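Local coordinates for protein DspB (Aggregatibacter actinomycetemcomitans, PDB 1YHT) that probably hydrolyses the beta-linked N-acetylglucosamine polymer of biofilm matrix, as a family 20 glycoside hydrolase with beta-N-acetylhexosaminidase activity that releases cells from biofilms, at residues A[49-54]-A[112-117]. Numbering follows the deposited sequence.
Sequences FLHLHF and IPELDS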
ATOM      1  N   PHE A  49      11.322   6.877  -0.600  1.00  7.66           N
ATOM      2  CA  PHE A  49      10.410   5.994  -1.311  1.00  7.45           C
ATOM      3  C   PHE A  49       9.024   6.546  -1.543  1.00  6.62           C
ATOM      4  O   PHE A  49       8.506   7.396  -0.793  1.00  4.95           O
ATOM      5  CB  PHE A  49      10.378   4.575  -0.694  1.00  7.19           C
ATOM      6  CG  PHE A  49       9.598   4.451   0.585  1.00  6.04           C
ATOM      7  CD1 PHE A  49       8.219   4.287   0.544  1.00  8.46           C
ATOM      8  CD2 PHE A  49      10.238   4.391   1.814  1.00  8.22           C
ATOM      9  CE1 PHE A  49       7.476   4.078   1.697  1.00  9.02           C
ATOM     10  CE2 PHE A  49       9.518   4.175   3.010  1.00  9.43           C
ATOM     11  CZ  PHE A  49       8.143   4.065   2.974  1.00  9.83           C
ATOM     12  N   LEU A  50       8.443   6.017  -2.619  1.00  6.67           N
ATOM     13  CA  LEU A  50       7.023   6.200  -2.957  1.00  7.08           C
ATOM     14  C   LEU A  50       6.403   4.785  -3.119  1.00  6.86           C
ATOM     15  O   LEU A  50       6.738   4.051  -4.059  1.00  6.63           O
ATOM     16  CB  LEU A  50       6.895   7.004  -4.260  1.00  6.61           C
ATOM     17  CG  LEU A  50       5.446   7.165  -4.803  1.00  7.91           C
ATOM     18  CD1 LEU A  50       4.527   7.795  -3.817  1.00  9.55           C
ATOM     19  CD2 LEU A  50       5.493   8.060  -6.050  1.00 11.71           C
ATOM     20  N   HIS A  51       5.587   4.425  -2.137  1.00  6.15           N
ATOM     21  CA  HIS A  51       4.786   3.201  -2.088  1.00  6.17           C
ATOM     22  C   HIS A  51       3.482   3.454  -2.836  1.00  6.34           C
ATOM     23  O   HIS A  51       2.596   4.225  -2.403  1.00  5.81           O
ATOM     24  CB  HIS A  51       4.657   2.827  -0.588  1.00  5.90           C
ATOM     25  CG  HIS A  51       3.687   1.718  -0.249  1.00  6.20           C
ATOM     26  ND1 HIS A  51       3.435   1.366   1.069  1.00  6.72           N
ATOM     27  CD2 HIS A  51       2.875   0.937  -1.009  1.00  7.44           C
ATOM     28  CE1 HIS A  51       2.519   0.413   1.097  1.00  9.73           C
ATOM     29  NE2 HIS A  51       2.137   0.153  -0.143  1.00  5.30           N
ATOM     30  N   LEU A  52       3.388   2.823  -4.001  1.00  7.04           N
ATOM     31  CA  LEU A  52       2.296   3.071  -4.946  1.00  7.27           C
ATOM     32  C   LEU A  52       1.226   2.034  -4.814  1.00  6.41           C
ATOM     33  O   LEU A  52       1.368   0.901  -5.318  1.00  5.01           O
ATOM     34  CB  LEU A  52       2.793   3.093  -6.374  1.00  7.42           C
ATOM     35  CG  LEU A  52       1.880   3.835  -7.355  1.00 11.53           C
ATOM     36  CD1 LEU A  52       1.822   5.356  -7.037  1.00 15.23           C
ATOM     37  CD2 LEU A  52       2.309   3.611  -8.802  1.00 11.66           C
ATOM     38  N   HIS A  53       0.139   2.439  -4.146  1.00  5.73           N
ATOM     39  CA  HIS A  53      -1.036   1.572  -3.927  1.00  6.18           C
ATOM     40  C   HIS A  53      -1.989   1.785  -5.091  1.00  6.17           C
ATOM     41  O   HIS A  53      -2.917   2.585  -4.987  1.00  5.66           O
ATOM     42  CB  HIS A  53      -1.674   1.923  -2.563  1.00  5.93           C
ATOM     43  CG  HIS A  53      -2.767   0.982  -2.135  1.00  6.00           C
ATOM     44  ND1 HIS A  53      -2.540  -0.098  -1.304  1.00  7.15           N
ATOM     45  CD2 HIS A  53      -4.090   0.975  -2.410  1.00  6.39           C
ATOM     46  CE1 HIS A  53      -3.686  -0.734  -1.101  1.00  8.07           C
ATOM     47  NE2 HIS A  53      -4.643  -0.100  -1.762  1.00  5.57           N
ATOM     48  N   PHE A  54      -1.743   1.066  -6.194  1.00  5.34           N
ATOM     49  CA  PHE A  54      -2.446   1.249  -7.495  1.00  5.35           C
ATOM     50  C   PHE A  54      -3.571   0.253  -7.758  1.00  6.70           C
ATOM     51  O   PHE A  54      -4.272   0.368  -8.765  1.00  5.86           O
ATOM     52  CB  PHE A  54      -1.451   1.213  -8.698  1.00  5.92           C
ATOM     53  CG  PHE A  54      -0.718  -0.092  -8.854  1.00  5.01           C
ATOM     54  CD1 PHE A  54      -1.299  -1.167  -9.521  1.00  3.86           C
ATOM     55  CD2 PHE A  54       0.536  -0.250  -8.329  1.00  4.27           C
ATOM     56  CE1 PHE A  54      -0.645  -2.358  -9.616  1.00  7.87           C
ATOM     57  CE2 PHE A  54       1.182  -1.447  -8.436  1.00  7.99           C
ATOM     58  CZ  PHE A  54       0.593  -2.496  -9.091  1.00  7.79           C
ATOM     59  N   ILE A 112       7.834   1.583  -4.817  1.00  5.25           N
ATOM     60  CA  ILE A 112       7.450   0.313  -4.269  1.00  4.66           C
ATOM     61  C   ILE A 112       6.022   0.026  -4.751  1.00  5.49           C
ATOM     62  O   ILE A 112       5.063   0.569  -4.214  1.00  4.88           O
ATOM     63  CB  ILE A 112       7.563   0.267  -2.736  1.00  4.46           C
ATOM     64  CG1 ILE A 112       8.971   0.699  -2.304  1.00  4.92           C
ATOM     65  CG2 ILE A 112       7.103  -1.109  -2.187  1.00  4.89           C
ATOM     66  CD1 ILE A 112       9.209   0.855  -0.787  1.00  5.00           C
ATOM     67  N   PRO A 113       5.878  -0.859  -5.748  1.00  6.42           N
ATOM     68  CA  PRO A 113       4.501  -1.215  -6.140  1.00  6.56           C
ATOM     69  C   PRO A 113       3.830  -2.077  -5.080  1.00  6.75           C
ATOM     70  O   PRO A 113       4.506  -2.890  -4.452  1.00  7.49           O
ATOM     71  CB  PRO A 113       4.688  -1.980  -7.464  1.00  6.36           C
ATOM     72  CG  PRO A 113       6.022  -2.740  -7.256  1.00  7.84           C
ATOM     73  CD  PRO A 113       6.885  -1.604  -6.549  1.00  7.73           C
ATOM     74  N   GLU A 114       2.506  -1.914  -4.914  1.00  7.11           N
ATOM     75  CA  GLU A 114       1.687  -2.755  -4.056  1.00  7.37           C
ATOM     76  C   GLU A 114       0.607  -3.407  -4.868  1.00  7.63           C
ATOM     77  O   GLU A 114      -0.321  -2.734  -5.355  1.00  7.12           O
ATOM     78  CB  GLU A 114       1.027  -2.003  -2.862  1.00  7.47           C
ATOM     79  CG  GLU A 114       0.291  -2.961  -1.917  1.00  8.72           C
ATOM     80  CD  GLU A 114      -0.495  -2.331  -0.781  1.00 10.59           C
ATOM     81  OE1 GLU A 114      -0.332  -1.126  -0.482  1.00  9.41           O
ATOM     82  OE2 GLU A 114      -1.336  -3.077  -0.204  1.00  8.51           O
ATOM     83  N   LEU A 115       0.700  -4.735  -4.967  1.00  7.71           N
ATOM     84  CA  LEU A 115      -0.344  -5.540  -5.568  1.00  7.39           C
ATOM     85  C   LEU A 115      -1.034  -6.244  -4.409  1.00  7.23           C
ATOM     86  O   LEU A 115      -0.555  -7.241  -3.926  1.00  6.56           O
ATOM     87  CB  LEU A 115       0.277  -6.530  -6.574  1.00  7.60           C
ATOM     88  CG  LEU A 115      -0.682  -7.265  -7.505  1.00 10.62           C
ATOM     89  CD1 LEU A 115      -1.304  -6.301  -8.495  1.00  9.21           C
ATOM     90  CD2 LEU A 115       0.035  -8.418  -8.210  1.00 11.09           C
ATOM     91  N   ASP A 116      -2.140  -5.667  -3.942  1.00  7.09           N
ATOM     92  CA  ASP A 116      -2.754  -6.108  -2.711  1.00  7.66           C
ATOM     93  C   ASP A 116      -3.537  -7.423  -2.957  1.00  7.27           C
ATOM     94  O   ASP A 116      -4.124  -7.644  -4.026  1.00  9.00           O
ATOM     95  CB  ASP A 116      -3.655  -5.007  -2.115  1.00  6.36           C
ATOM     96  CG  ASP A 116      -3.924  -5.191  -0.633  1.00 10.15           C
ATOM     97  OD1 ASP A 116      -3.656  -6.302  -0.092  1.00  9.74           O
ATOM     98  OD2 ASP A 116      -4.452  -4.213  -0.022  1.00  5.24           O
ATOM     99  N   SER A 117      -3.459  -8.279  -1.961  1.00  8.47           N
ATOM    100  CA  SER A 117      -4.150  -9.570  -1.914  1.00  8.26           C
ATOM    101  C   SER A 117      -3.995 -10.092  -0.494  1.00  9.54           C
ATOM    102  O   SER A 117      -3.128  -9.616   0.261  1.00  8.76           O
ATOM    103  CB  SER A 117      -3.620 -10.552  -2.946  1.00  7.97           C
ATOM    104  OG  SER A 117      -2.487 -11.282  -2.504  1.00 11.15           O
TER
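Glu114 carries CG anti to the backbone N (chi1 -174°) and stays extended beyond it, and His51 and His53 share that first torsion, which brings both imidazoles to one carboxylate oxygen. Glu114 OE1 accepts from His51 NE2 at 2.8 Å, from the anti side but tilted well out of the carboxylate plane, and from His53 ND1 at 2.6 Å from above that plane, the two donors arriving from opposite faces. The His53 ring is turned 76° from the carboxylate yet keeps OE1 close to its own plane. OE2 bonds to Trp216 NE1, so both oxygens of this buried acid have partners. His51 ND1 bonds to Tyr272 OH and His53 NE2 to Asp56, fixing the far side of each ring.

The backbones that carry these groups run parallel: Ile112 N bonds to Leu50 O, Leu52 N to Ile112 O at 2.8 Å, and Glu114 N to Leu52 O at 3.1 Å. Ile112 CD1 packs on Phe49 CD1 at 3.8 Å. Across the sheet from the histidines, Pro113 CB meets the edge of the Phe54 ring, 3.7 Å from CE2, while the Glu114 carbonyl O lies over one face.

These are adjacent parallel strands of the TIM-barrel catalytic domain of family 20: His51, His53 and Glu114 face the barrel interior, probably near the substrate pocket, and Pro113 and Leu115 pack on helix 154-171.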